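Local coordinates for twin-arginine translocation pathway signal protein (Burkholderia phytofirmans, PDB 2RJO) that probably serves as the exported sugar-binding component of an uptake system and holds beta-D-galactopyranose in the cleft between its two lobes, at residues D250-W255 against Y314-G319; A27-K32 against A308-L313; G138-G143 against Q188-R193; G122-T127 against A288-K293. All blocks are in the same frame, centred on the assembly; numbering follows the deposited sequence.

Contact 1. Residues D250-W255 against Y314-G319; sequences DWDPFW and YARVAG. With SO4 (sulfate ion), chain F.
A salt bridge and a cation-pi stack, both made by Arg316, tie the start of helix 253-268 to the turn that leads into strand 317-320. The sugar pocket is close by: Trp251, one residue before Asp252, touches the bound galactose. Arg316 NH1 donates to Asp252 OD2 at 2.7 Å, with an N-H...O angle of 161°. The bond lies near the guanidinium plane and meets OD2 on its anti side, tilted 31° out of the carboxylate plane. A second, weak bond runs from Arg316 NH2 to the same oxygen.

The guanidinium lies flat on the indole of Trp255, with the planes 2° apart. Arg316 CZ sits 3.6 Å from the centroid of the five-membered ring. Arg316 CD packs over the six-membered ring, so the extended chain runs along the indole face from the six-membered to the five-membered ring. Trp255 CG is anti to its backbone N, which turns the ring toward the arginine.

Asp252 is also the N-cap of the helix. Its OD1 accepts from Trp255 N at 3.3 Å, so each carboxylate oxygen has its own task. A sulfate ion, probably from the crystallisation liquor, accepts from Arg316 NH2 through O3 at 2.7 Å. The guanidinium is thus held on a face and at its edge, which fixes its rotation. Its charge probably helps to draw the sulfate in beside Asp252.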
loop_
_atom_site.group_PDB
_atom_site.type_symbol
_atom_site.label_atom_id
_atom_site.label_comp_id
_atom_site.label_asym_id
_atom_site.label_seq_id
_atom_site.Cartn_x
_atom_site.Cartn_y
_atom_site.Cartn_z
ATOM N N ASP A 250 4.914 -0.237 -8.299
ATOM C CA ASP A 250 3.508 0.067 -8.508
ATOM C C ASP A 250 2.570 -1.048 -8.047
ATOM O O ASP A 250 2.575 -2.149 -8.611
ATOM C CB ASP A 250 3.279 0.383 -9.985
ATOM C CG ASP A 250 1.971 1.099 -10.228
ATOM O OD1 ASP A 250 1.282 1.447 -9.240
ATOM O OD2 ASP A 250 1.636 1.324 -11.407
ATOM N N TRP A 251 1.785 -0.747 -7.009
ATOM C CA TRP A 251 0.823 -1.688 -6.433
ATOM C C TRP A 251 -0.503 -1.502 -7.153
ATOM O O TRP A 251 -1.407 -2.321 -7.039
ATOM C CB TRP A 251 0.575 -1.393 -4.950
ATOM C CG TRP A 251 1.787 -1.161 -4.078
ATOM C CD1 TRP A 251 1.986 -0.101 -3.237
ATOM C CD2 TRP A 251 2.895 -2.050 -3.865
ATOM N NE1 TRP A 251 3.136 -0.277 -2.510
ATOM C CE2 TRP A 251 3.715 -1.466 -2.872
ATOM C CE3 TRP A 251 3.272 -3.286 -4.405
ATOM C CZ2 TRP A 251 4.892 -2.074 -2.412
ATOM C CZ3 TRP A 251 4.446 -3.891 -3.945
ATOM C CH2 TRP A 251 5.238 -3.283 -2.959
ATOM N N ASP A 252 -0.611 -0.397 -7.877
ATOM C CA ASP A 252 -1.824 -0.071 -8.601
ATOM C C ASP A 252 -2.970 0.110 -7.602
ATOM O O ASP A 252 -3.887 -0.707 -7.519
ATOM C CB ASP A 252 -2.167 -1.175 -9.593
ATOM C CG ASP A 252 -3.027 -0.678 -10.722
ATOM O OD1 ASP A 252 -3.661 0.391 -10.556
ATOM O OD2 ASP A 252 -3.077 -1.359 -11.767
ATOM N N PRO A 253 -2.902 1.182 -6.800
ATOM C CA PRO A 253 -3.930 1.477 -5.802
ATOM C C PRO A 253 -5.302 1.609 -6.450
ATOM O O PRO A 253 -6.300 1.154 -5.897
ATOM C CB PRO A 253 -3.430 2.772 -5.156
ATOM C CG PRO A 253 -2.504 3.360 -6.191
ATOM C CD PRO A 253 -1.802 2.156 -6.728
ATOM N N PHE A 254 -5.354 2.218 -7.627
ATOM C CA PHE A 254 -6.622 2.351 -8.334
ATOM C C PHE A 254 -7.266 0.966 -8.435
ATOM O O PHE A 254 -8.382 0.758 -7.988
ATOM C CB PHE A 254 -6.380 2.897 -9.737
ATOM C CG PHE A 254 -7.628 3.052 -10.549
ATOM C CD1 PHE A 254 -8.338 4.248 -10.535
ATOM C CD2 PHE A 254 -8.096 2.002 -11.334
ATOM C CE1 PHE A 254 -9.503 4.403 -11.296
ATOM C CE2 PHE A 254 -9.261 2.142 -12.098
ATOM C CZ PHE A 254 -9.965 3.349 -12.079
ATOM N N TRP A 255 -6.548 0.023 -9.033
ATOM C CA TRP A 255 -7.037 -1.343 -9.183
ATOM C C TRP A 255 -7.382 -1.969 -7.825
ATOM O O TRP A 255 -8.423 -2.612 -7.672
ATOM C CB TRP A 255 -5.981 -2.202 -9.878
ATOM C CG TRP A 255 -6.379 -3.634 -9.978
ATOM C CD1 TRP A 255 -7.271 -4.176 -10.853
ATOM C CD2 TRP A 255 -5.933 -4.706 -9.145
ATOM N NE1 TRP A 255 -7.412 -5.524 -10.618
ATOM C CE2 TRP A 255 -6.597 -5.875 -9.570
ATOM C CE3 TRP A 255 -5.033 -4.796 -8.073
ATOM C CZ2 TRP A 255 -6.393 -7.117 -8.965
ATOM C CZ3 TRP A 255 -4.831 -6.038 -7.468
ATOM C CH2 TRP A 255 -5.506 -7.176 -7.916
ATOM N N TYR A 314 -9.136 -12.719 -10.190
ATOM C CA TYR A 314 -7.829 -13.267 -9.816
ATOM C C TYR A 314 -6.764 -13.138 -10.890
ATOM O O TYR A 314 -5.839 -13.953 -10.964
ATOM C CB TYR A 314 -7.979 -14.748 -9.430
ATOM C CG TYR A 314 -9.217 -15.011 -8.621
ATOM C CD1 TYR A 314 -9.348 -14.502 -7.330
ATOM C CD2 TYR A 314 -10.304 -15.681 -9.181
ATOM C CE1 TYR A 314 -10.530 -14.639 -6.617
ATOM C CE2 TYR A 314 -11.501 -15.825 -8.473
ATOM C CZ TYR A 314 -11.605 -15.295 -7.193
ATOM O OH TYR A 314 -12.791 -15.378 -6.501
ATOM N N ALA A 315 -6.880 -12.104 -11.711
ATOM C CA ALA A 315 -5.933 -11.880 -12.789
ATOM C C ALA A 315 -4.519 -11.535 -12.315
ATOM O O ALA A 315 -3.547 -11.755 -13.042
ATOM C CB ALA A 315 -6.459 -10.773 -13.699
ATOM N N ARG A 316 -4.401 -11.013 -11.096
ATOM C CA ARG A 316 -3.095 -10.608 -10.564
ATOM C C ARG A 316 -2.606 -11.369 -9.337
ATOM O O ARG A 316 -1.819 -10.840 -8.546
ATOM C CB ARG A 316 -3.124 -9.120 -10.224
ATOM C CG ARG A 316 -3.628 -8.259 -11.353
ATOM C CD ARG A 316 -3.411 -6.785 -11.103
ATOM N NE ARG A 316 -4.081 -5.979 -12.117
ATOM C CZ ARG A 316 -3.862 -4.679 -12.293
ATOM N NH1 ARG A 316 -2.987 -4.044 -11.519
ATOM N NH2 ARG A 316 -4.507 -4.011 -13.245
ATOM N N VAL A 317 -3.071 -12.598 -9.169
ATOM C CA VAL A 317 -2.656 -13.394 -8.034
ATOM C C VAL A 317 -1.286 -13.987 -8.330
ATOM O O VAL A 317 -1.147 -14.806 -9.237
ATOM C CB VAL A 317 -3.665 -14.534 -7.772
ATOM C CG1 VAL A 317 -3.273 -15.301 -6.524
ATOM C CG2 VAL A 317 -5.056 -13.963 -7.630
ATOM N N ALA A 318 -0.273 -13.550 -7.588
ATOM C CA ALA A 318 1.081 -14.074 -7.766
ATOM C C ALA A 318 1.211 -15.353 -6.951
ATOM O O ALA A 318 1.889 -16.290 -7.357
ATOM C CB ALA A 318 2.121 -13.050 -7.302
ATOM N N GLY A 319 0.544 -15.387 -5.805
ATOM C CA GLY A 319 0.580 -16.556 -4.946
ATOM C C GLY A 319 -0.076 -16.237 -3.617
ATOM O O GLY A 319 -0.588 -15.135 -3.443
HETATM S S SO4 F . -4.417 -0.705 -14.854
HETATM O O1 SO4 F . -5.563 -0.629 -13.901
HETATM O O2 SO4 F . -4.923 -0.985 -16.220
HETATM O O3 SO4 F . -3.471 -1.771 -14.424
HETATM O O4 SO4 F . -3.688 0.597 -14.853
HETATM O O HOH W 1 -0.752 -4.925 -9.207
#

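Contact 2. Residues A27-K32 against A308-L313; sequences AQSFAK and AEWNNL
Phe30 and Trp310 form a T-shaped (edge-to-face) aromatic pair. It pins the loop 308-313 to helix 18-34 of the periplasmic binding protein fold. The edge of Phe30 points at the face of the indole, with the planes at 83°. The ring centroids, Phe30 to the five-membered ring of Trp310, are 5.2 Å apart. Phe30 CD1 makes the closest approach, 3.5 Å from Trp310 CG. Phe30 CB adds a CH-pi contact over the same five-membered ring, 4.2 Å from its centroid. CB comes over the indole face from the helix backbone itself; with CG anti to the backbone N (chi1 172°), the ring edge follows it onto that face. Ala308 CB sits over the opposite face, toward the rim, so the indole is packed between the helix and its own loop.

The next shell is polar. Ser29 OG lies at the edge of the indole, near its plane, and a water joins the two residues. This water accepts from Trp310 NE1 at 3.1 Å and also pairs with Ser29 OG. The indole N-H is thereby satisfied where the helix meets the loop.

Further out, a type I turn from Glu309 to Asn312 shapes the loop and presents Trp310 to the helix. Ser262 of helix 253-268 touches Phe30 and donates from its OG to Trp310 O. On the sheet side, Phe30 also packs on Leu8 of strand 7-12. The turn itself is closed by a backbone hydrogen bond from Asn312 N to Glu309 O, 2.9 Å long.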
loop_
_atom_site.group_PDB
_atom_site.type_symbol
_atom_site.label_atom_id
_atom_site.label_comp_id
_atom_site.label_asym_id
_atom_site.label_seq_id
_atom_site.Cartn_x
_atom_site.Cartn_y
_atom_site.Cartn_z
ATOM N N ALA A 27 -12.111 2.648 -6.256
ATOM C CA ALA A 27 -13.331 2.168 -5.608
ATOM C C ALA A 27 -14.522 2.910 -6.202
ATOM O O ALA A 27 -15.543 2.322 -6.562
ATOM C CB ALA A 27 -13.261 2.421 -4.103
ATOM N N GLN A 28 -14.358 4.223 -6.281
ATOM C CA GLN A 28 -15.340 5.147 -6.823
ATOM C C GLN A 28 -15.708 4.682 -8.231
ATOM O O GLN A 28 -16.880 4.611 -8.591
ATOM C CB GLN A 28 -14.696 6.532 -6.875
ATOM C CG GLN A 28 -15.614 7.722 -6.848
ATOM C CD GLN A 28 -14.823 9.025 -6.829
ATOM O OE1 GLN A 28 -14.151 9.372 -7.805
ATOM N NE2 GLN A 28 -14.880 9.741 -5.709
ATOM N N SER A 29 -14.689 4.351 -9.020
ATOM C CA SER A 29 -14.897 3.891 -10.389
ATOM C C SER A 29 -15.609 2.546 -10.465
ATOM O O SER A 29 -16.372 2.302 -11.399
ATOM C CB SER A 29 -13.563 3.812 -11.132
ATOM O OG SER A 29 -13.721 3.217 -12.406
ATOM N N PHE A 30 -15.372 1.666 -9.498
ATOM C CA PHE A 30 -16.046 0.382 -9.531
ATOM C C PHE A 30 -17.514 0.526 -9.152
ATOM O O PHE A 30 -18.380 -0.093 -9.759
ATOM C CB PHE A 30 -15.402 -0.609 -8.575
ATOM C CG PHE A 30 -16.180 -1.880 -8.449
ATOM C CD1 PHE A 30 -16.181 -2.811 -9.484
ATOM C CD2 PHE A 30 -16.992 -2.104 -7.344
ATOM C CE1 PHE A 30 -16.985 -3.948 -9.423
ATOM C CE2 PHE A 30 -17.800 -3.237 -7.272
ATOM C CZ PHE A 30 -17.801 -4.161 -8.308
ATOM N N ALA A 31 -17.789 1.324 -8.126
ATOM C CA ALA A 31 -19.164 1.530 -7.699
ATOM C C ALA A 31 -19.928 2.064 -8.906
ATOM O O ALA A 31 -21.050 1.648 -9.184
ATOM C CB ALA A 31 -19.221 2.532 -6.545
ATOM N N LYS A 32 -19.286 2.982 -9.617
ATOM C CA LYS A 32 -19.841 3.608 -10.807
ATOM C C LYS A 32 -20.304 2.579 -11.819
ATOM O O LYS A 32 -21.428 2.645 -12.321
ATOM C CB LYS A 32 -18.778 4.486 -11.464
ATOM C CG LYS A 32 -19.118 5.949 -11.528
ATOM C CD LYS A 32 -19.229 6.565 -10.152
ATOM C CE LYS A 32 -19.517 8.066 -10.271
ATOM N NZ LYS A 32 -18.441 8.773 -11.017
ATOM N N ALA A 308 -9.980 -0.767 -16.222
ATOM C CA ALA A 308 -10.672 -1.309 -15.050
ATOM C C ALA A 308 -11.193 -2.744 -15.245
ATOM O O ALA A 308 -12.360 -2.938 -15.580
ATOM C CB ALA A 308 -11.829 -0.377 -14.695
ATOM N N GLU A 309 -10.331 -3.735 -15.006
ATOM C CA GLU A 309 -10.668 -5.154 -15.175
ATOM C C GLU A 309 -11.449 -5.783 -14.018
ATOM O O GLU A 309 -11.253 -6.955 -13.692
ATOM C CB GLU A 309 -9.384 -5.960 -15.383
ATOM C CG GLU A 309 -8.610 -5.564 -16.624
ATOM C CD GLU A 309 -9.366 -5.925 -17.875
ATOM O OE1 GLU A 309 -9.496 -7.142 -18.148
ATOM O OE2 GLU A 309 -9.835 -4.996 -18.575
ATOM N N TRP A 310 -12.351 -5.006 -13.432
ATOM C CA TRP A 310 -13.171 -5.420 -12.294
ATOM C C TRP A 310 -13.721 -6.855 -12.343
ATOM O O TRP A 310 -13.761 -7.547 -11.327
ATOM C CB TRP A 310 -14.326 -4.430 -12.147
ATOM C CG TRP A 310 -13.888 -2.964 -12.143
ATOM C CD1 TRP A 310 -14.525 -1.918 -12.756
ATOM C CD2 TRP A 310 -12.764 -2.389 -11.449
ATOM N NE1 TRP A 310 -13.873 -0.740 -12.486
ATOM C CE2 TRP A 310 -12.792 -0.998 -11.690
ATOM C CE3 TRP A 310 -11.737 -2.915 -10.655
ATOM C CZ2 TRP A 310 -11.838 -0.133 -11.155
ATOM C CZ3 TRP A 310 -10.790 -2.052 -10.130
ATOM C CH2 TRP A 310 -10.846 -0.680 -10.381
ATOM N N ASN A 311 -14.152 -7.291 -13.521
ATOM C CA ASN A 311 -14.716 -8.622 -13.716
ATOM C C ASN A 311 -13.727 -9.776 -13.509
ATOM O O ASN A 311 -14.102 -10.855 -13.052
ATOM C CB ASN A 311 -15.295 -8.726 -15.137
ATOM C CG ASN A 311 -14.275 -8.335 -16.219
ATOM O OD1 ASN A 311 -14.061 -7.139 -16.510
ATOM N ND2 ASN A 311 -13.620 -9.343 -16.803
ATOM N N ASN A 312 -12.469 -9.547 -13.858
ATOM C CA ASN A 312 -11.426 -10.564 -13.759
ATOM C C ASN A 312 -10.743 -10.569 -12.384
ATOM O O ASN A 312 -9.584 -10.175 -12.256
ATOM C CB ASN A 312 -10.388 -10.296 -14.839
ATOM C CG ASN A 312 -9.638 -11.532 -15.232
ATOM O OD1 ASN A 312 -9.161 -12.279 -14.377
ATOM N ND2 ASN A 312 -9.522 -11.762 -16.537
ATOM N N LEU A 313 -11.454 -11.062 -11.374
ATOM C CA LEU A 313 -10.982 -11.097 -9.990
ATOM C C LEU A 313 -9.583 -11.606 -9.620
ATOM O O LEU A 313 -8.912 -10.987 -8.795
ATOM C CB LEU A 313 -12.007 -11.844 -9.126
ATOM C CG LEU A 313 -13.452 -11.331 -9.209
ATOM C CD1 LEU A 313 -14.335 -12.064 -8.203
ATOM C CD2 LEU A 313 -13.466 -9.846 -8.936
HETATM O O HOH W 2 -14.451 1.468 -14.616
#

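Contact 3. Residues G138-G143 against Q188-R193; sequences GVVALG and QAWMTR. With SO4 (sulfate ion), chain E.
Trp190 lays one face of its indole over Val140. It packs helix 180-194 on strand 137-143 of the four-stranded parallel sheet, as in the alpha/beta lobes of periplasmic binding proteins. The segments 138-143 and 188-193 run nearly antiparallel, at 161°, and their axes come within 10.6 Å. This is the usual layering of helix on sheet in such a lobe.

Val140 CB is the centre of the overlap. It makes a CH-pi contact over the six-membered ring, 3.6 Å from the centroid and 16° off the normal. It sits toward the rim of the indole, nearest CE3. Both methyls join in: CG1 lies near CD2, and CG2 near CE3. Leu142 meets the far end of the ring. Its CD2 comes within 3.5 Å of Trp190 CH2, and its CG packs against CZ3. Leucine and tryptophan approach at a slant. With CG anti to its carbonyl carbon (chi1 -84°), Trp190 sends the ring from the helix across to the strand.

The polar end of the indole is satisfied outside the two segments, where Trp190 NE1 donates to Asp172 OD2 on strand 168-175. The tryptophan therefore binds a neighbouring strand as well as packing on this one. Val140 is further enclosed by Met187 and Phe194 of the same helix, and by Leu171 and Val201 on the flanking strands. One backbone oxygen also reaches the ring: Ala141 O lies near the indole plane, at the edge, 3.2 Å from Trp190 CH2.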
loop_
_atom_site.group_PDB
_atom_site.type_symbol
_atom_site.label_atom_id
_atom_site.label_comp_id
_atom_site.label_asym_id
_atom_site.label_seq_id
_atom_site.Cartn_x
_atom_site.Cartn_y
_atom_site.Cartn_z
ATOM N N GLY A 138 27.125 5.490 2.487
ATOM C CA GLY A 138 26.216 5.588 3.611
ATOM C C GLY A 138 24.779 5.746 3.176
ATOM O O GLY A 138 24.475 6.510 2.260
ATOM N N VAL A 139 23.888 5.034 3.854
ATOM C CA VAL A 139 22.470 5.083 3.522
ATOM C C VAL A 139 21.566 5.325 4.714
ATOM O O VAL A 139 21.763 4.744 5.774
ATOM C CB VAL A 139 22.033 3.769 2.863
ATOM C CG1 VAL A 139 20.595 3.869 2.419
ATOM C CG2 VAL A 139 22.948 3.454 1.692
ATOM N N VAL A 140 20.581 6.201 4.542
ATOM C CA VAL A 140 19.608 6.464 5.593
ATOM C C VAL A 140 18.296 5.862 5.085
ATOM O O VAL A 140 18.059 5.846 3.875
ATOM C CB VAL A 140 19.424 7.980 5.868
ATOM C CG1 VAL A 140 20.654 8.533 6.552
ATOM C CG2 VAL A 140 19.156 8.733 4.572
ATOM N N ALA A 141 17.451 5.363 5.987
ATOM C CA ALA A 141 16.189 4.753 5.576
ATOM C C ALA A 141 14.980 5.213 6.392
ATOM O O ALA A 141 15.045 5.332 7.619
ATOM C CB ALA A 141 16.306 3.238 5.632
ATOM N N LEU A 142 13.877 5.462 5.689
ATOM C CA LEU A 142 12.632 5.923 6.287
ATOM C C LEU A 142 11.589 4.816 6.249
ATOM O O LEU A 142 11.286 4.284 5.187
ATOM C CB LEU A 142 12.120 7.143 5.525
ATOM C CG LEU A 142 12.984 8.405 5.621
ATOM C CD1 LEU A 142 12.756 9.277 4.393
ATOM C CD2 LEU A 142 12.660 9.152 6.914
ATOM N N GLY A 143 11.032 4.479 7.409
ATOM C CA GLY A 143 10.042 3.415 7.471
ATOM C C GLY A 143 8.616 3.851 7.749
ATOM O O GLY A 143 8.364 4.974 8.176
ATOM N N GLN A 188 16.202 16.417 7.031
ATOM C CA GLN A 188 16.983 17.603 7.357
ATOM C C GLN A 188 17.974 17.313 8.466
ATOM O O GLN A 188 19.160 17.608 8.331
ATOM C CB GLN A 188 16.070 18.746 7.800
ATOM C CG GLN A 188 15.171 19.258 6.716
ATOM C CD GLN A 188 14.416 20.488 7.143
ATOM O OE1 GLN A 188 13.616 20.453 8.095
ATOM N NE2 GLN A 188 14.658 21.596 6.443
ATOM N N ALA A 189 17.479 16.744 9.563
ATOM C CA ALA A 189 18.323 16.418 10.705
ATOM C C ALA A 189 19.416 15.421 10.321
ATOM O O ALA A 189 20.517 15.470 10.871
ATOM C CB ALA A 189 17.483 15.855 11.842
ATOM N N TRP A 190 19.113 14.514 9.394
ATOM C CA TRP A 190 20.106 13.534 8.948
ATOM C C TRP A 190 21.226 14.190 8.149
ATOM O O TRP A 190 22.379 13.768 8.226
ATOM C CB TRP A 190 19.482 12.464 8.054
ATOM C CG TRP A 190 18.836 11.317 8.772
ATOM C CD1 TRP A 190 19.124 10.856 10.024
ATOM C CD2 TRP A 190 17.840 10.440 8.239
ATOM N NE1 TRP A 190 18.369 9.744 10.302
ATOM C CE2 TRP A 190 17.573 9.465 9.222
ATOM C CE3 TRP A 190 17.150 10.381 7.019
ATOM C CZ2 TRP A 190 16.640 8.437 9.021
ATOM C CZ3 TRP A 190 16.221 9.355 6.823
ATOM C CH2 TRP A 190 15.979 8.404 7.817
HETATM N N MSE A 191 20.879 15.194 7.350
HETATM C CA MSE A 191 21.880 15.884 6.543
HETATM C C MSE A 191 22.788 16.734 7.412
HETATM O O MSE A 191 23.954 16.935 7.098
HETATM C CB MSE A 191 21.202 16.755 5.495
HETATM C CG MSE A 191 20.729 15.971 4.301
HETATM SE SE MSE A 191 19.756 16.994 3.216
HETATM C CE MSE A 191 18.106 16.318 3.620
ATOM N N THR A 192 22.239 17.234 8.510
ATOM C CA THR A 192 23.008 18.046 9.432
ATOM C C THR A 192 23.915 17.127 10.242
ATOM O O THR A 192 25.051 17.479 10.548
ATOM C CB THR A 192 22.083 18.818 10.398
ATOM O OG1 THR A 192 21.530 19.960 9.724
ATOM C CG2 THR A 192 22.857 19.269 11.632
ATOM N N ARG A 193 23.405 15.942 10.563
ATOM C CA ARG A 193 24.140 14.971 11.358
ATOM C C ARG A 193 25.197 14.175 10.616
ATOM O O ARG A 193 26.296 13.987 11.136
ATOM C CB ARG A 193 23.168 13.994 12.020
ATOM C CG ARG A 193 23.854 13.003 12.931
ATOM C CD ARG A 193 22.878 12.291 13.863
ATOM N NE ARG A 193 22.979 10.841 13.733
ATOM C CZ ARG A 193 22.654 9.978 14.688
ATOM N NH1 ARG A 193 22.210 10.421 15.862
ATOM N NH2 ARG A 193 22.760 8.671 14.473
HETATM S S SO4 E . 19.170 6.828 15.904
HETATM O O1 SO4 E . 20.450 7.207 15.256
HETATM O O2 SO4 E . 18.786 5.437 15.544
HETATM O O3 SO4 E . 18.083 7.740 15.456
HETATM O O4 SO4 E . 19.351 6.940 17.379
#

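Contact 4. Residues G122-T127 against A288-K293; sequences GEETAT and ATFVTK
Helix 118-132 meets strand 283-291 here, near the sugar cleft of the periplasmic binding protein fold. The contact rests on one aromatic ring. Phe290 points from the strand to the helix, and Glu124 and Thr125 receive it.

The carboxylate of Glu124 lies over one face of the ring, with the two planes 38° apart. OE1 comes within 3.3 Å of Phe290 CD1. OE2 stands 3.7 Å above the ring plane, toward the rim. The bend of the Glu124 chain at chi2 (-143°) helps to bring its acid end back over the phenyl group. Thr125 approaches at the ring edge instead, where its CG2 is 3.7 Å from Phe290 CE1. No hydrogen bond crosses between the segments, so the contact is packing, with a carboxylate set against an aromatic face.

The helix has its own side-chain bond, from Thr127 OG1 to Glu123 O at 2.8 Å. Around the contact, Val249 of strand 248-250 touches both Thr125 and Phe290. Ala126 packs on helix 149-163 through Leu158 and Ala161, while Val291 turns to helix 234-241 through Leu237 and Ile240.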
loop_
_atom_site.group_PDB
_atom_site.type_symbol
_atom_site.label_atom_id
_atom_site.label_comp_id
_atom_site.label_asym_id
_atom_site.label_seq_id
_atom_site.Cartn_x
_atom_site.Cartn_y
_atom_site.Cartn_z
ATOM N N GLY A 122 10.958 -4.804 -1.258
ATOM C CA GLY A 122 11.784 -3.916 -0.459
ATOM C C GLY A 122 13.241 -4.183 -0.779
ATOM O O GLY A 122 14.062 -3.263 -0.874
ATOM N N GLU A 123 13.561 -5.462 -0.946
ATOM C CA GLU A 123 14.911 -5.865 -1.277
ATOM C C GLU A 123 15.201 -5.438 -2.707
ATOM O O GLU A 123 16.341 -5.159 -3.060
ATOM C CB GLU A 123 15.068 -7.384 -1.134
ATOM C CG GLU A 123 16.312 -7.947 -1.802
ATOM C CD GLU A 123 16.726 -9.297 -1.235
ATOM O OE1 GLU A 123 15.842 -10.166 -1.040
ATOM O OE2 GLU A 123 17.938 -9.482 -0.996
ATOM N N GLU A 124 14.158 -5.372 -3.527
ATOM C CA GLU A 124 14.319 -4.976 -4.921
ATOM C C GLU A 124 14.720 -3.513 -5.069
ATOM O O GLU A 124 15.679 -3.199 -5.781
ATOM C CB GLU A 124 13.029 -5.217 -5.710
ATOM C CG GLU A 124 13.147 -6.315 -6.750
ATOM C CD GLU A 124 12.367 -6.013 -8.019
ATOM O OE1 GLU A 124 11.143 -5.791 -7.945
ATOM O OE2 GLU A 124 12.980 -6.008 -9.105
ATOM N N THR A 125 13.985 -2.622 -4.403
ATOM C CA THR A 125 14.274 -1.192 -4.478
ATOM C C THR A 125 15.605 -0.878 -3.793
ATOM O O THR A 125 16.353 -0.001 -4.234
ATOM C CB THR A 125 13.144 -0.345 -3.826
ATOM O OG1 THR A 125 13.130 -0.553 -2.407
ATOM C CG2 THR A 125 11.798 -0.727 -4.406
ATOM N N ALA A 126 15.900 -1.607 -2.723
ATOM C CA ALA A 126 17.138 -1.421 -1.986
ATOM C C ALA A 126 18.323 -1.876 -2.828
ATOM O O ALA A 126 19.395 -1.264 -2.792
ATOM C CB ALA A 126 17.095 -2.213 -0.689
ATOM N N THR A 127 18.142 -2.964 -3.571
ATOM C CA THR A 127 19.222 -3.472 -4.406
ATOM C C THR A 127 19.528 -2.487 -5.525
ATOM O O THR A 127 20.688 -2.247 -5.848
ATOM C CB THR A 127 18.859 -4.839 -5.012
ATOM O OG1 THR A 127 18.854 -5.822 -3.972
ATOM C CG2 THR A 127 19.864 -5.248 -6.079
ATOM N N ALA A 288 3.098 -6.973 -8.804
ATOM C CA ALA A 288 3.299 -5.528 -8.876
ATOM C C ALA A 288 4.304 -5.256 -9.997
ATOM O O ALA A 288 4.889 -6.192 -10.534
ATOM C CB ALA A 288 3.817 -5.009 -7.551
ATOM N N THR A 289 4.484 -3.988 -10.357
ATOM C CA THR A 289 5.420 -3.607 -11.422
ATOM C C THR A 289 6.577 -2.769 -10.882
ATOM O O THR A 289 6.372 -1.659 -10.389
ATOM C CB THR A 289 4.737 -2.745 -12.518
ATOM O OG1 THR A 289 3.422 -3.238 -12.770
ATOM C CG2 THR A 289 5.540 -2.791 -13.814
ATOM N N PHE A 290 7.793 -3.295 -10.964
ATOM C CA PHE A 290 8.941 -2.539 -10.508
ATOM C C PHE A 290 9.084 -1.432 -11.546
ATOM O O PHE A 290 9.038 -1.706 -12.744
ATOM C CB PHE A 290 10.184 -3.411 -10.519
ATOM C CG PHE A 290 11.369 -2.774 -9.868
ATOM C CD1 PHE A 290 11.382 -2.537 -8.496
ATOM C CD2 PHE A 290 12.474 -2.405 -10.618
ATOM C CE1 PHE A 290 12.495 -1.955 -7.877
ATOM C CE2 PHE A 290 13.585 -1.824 -10.012
ATOM C CZ PHE A 290 13.592 -1.594 -8.646
ATOM N N VAL A 291 9.252 -0.191 -11.104
ATOM C CA VAL A 291 9.361 0.910 -12.052
ATOM C C VAL A 291 10.638 1.717 -11.884
ATOM O O VAL A 291 11.040 2.056 -10.774
ATOM C CB VAL A 291 8.130 1.853 -11.947
ATOM C CG1 VAL A 291 7.939 2.307 -10.518
ATOM C CG2 VAL A 291 8.313 3.063 -12.856
ATOM N N THR A 292 11.270 2.011 -13.010
ATOM C CA THR A 292 12.506 2.775 -13.063
ATOM C C THR A 292 12.433 3.616 -14.345
ATOM O O THR A 292 11.471 3.489 -15.089
ATOM C CB THR A 292 13.716 1.823 -13.101
ATOM O OG1 THR A 292 14.927 2.585 -13.116
ATOM C CG2 THR A 292 13.663 0.947 -14.335
ATOM N N LYS A 293 13.423 4.465 -14.612
ATOM C CA LYS A 293 13.359 5.294 -15.811
ATOM C C LYS A 293 13.209 4.510 -17.105
ATOM O O LYS A 293 12.666 5.028 -18.081
ATOM C CB LYS A 293 14.579 6.231 -15.929
ATOM C CG LYS A 293 14.282 7.656 -15.431
ATOM C CD LYS A 293 15.276 8.727 -15.936
ATOM C CE LYS A 293 16.597 8.701 -15.183
ATOM N NZ LYS A 293 17.559 9.760 -15.659
#

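In the fold
Contacts 2 and 3 are buried, while contacts 1 and 4 are partly buried and nearer the centre of the chain. Contacts 1 and 2 touch: Phe254 packs on both Trp310 and Ser29, so helix 253-268 lies beside both. Contacts 1 and 4 meet through the sheet, where Asp250 N probably bonds to Thr289 O. Contact 3 lies in the lobe of the four-stranded sheet, its centre about 40 Å from that of contact 2. The helix of contact 4 packs in that lobe too, with nearest atoms about 7 Å from contact 3. Charge and stacking hold contact 1, whereas contact 2 is an aromatic pair with a water bridge. Contact 3 is almost wholly apolar, and contact 4 sets an acid against a phenyl ring.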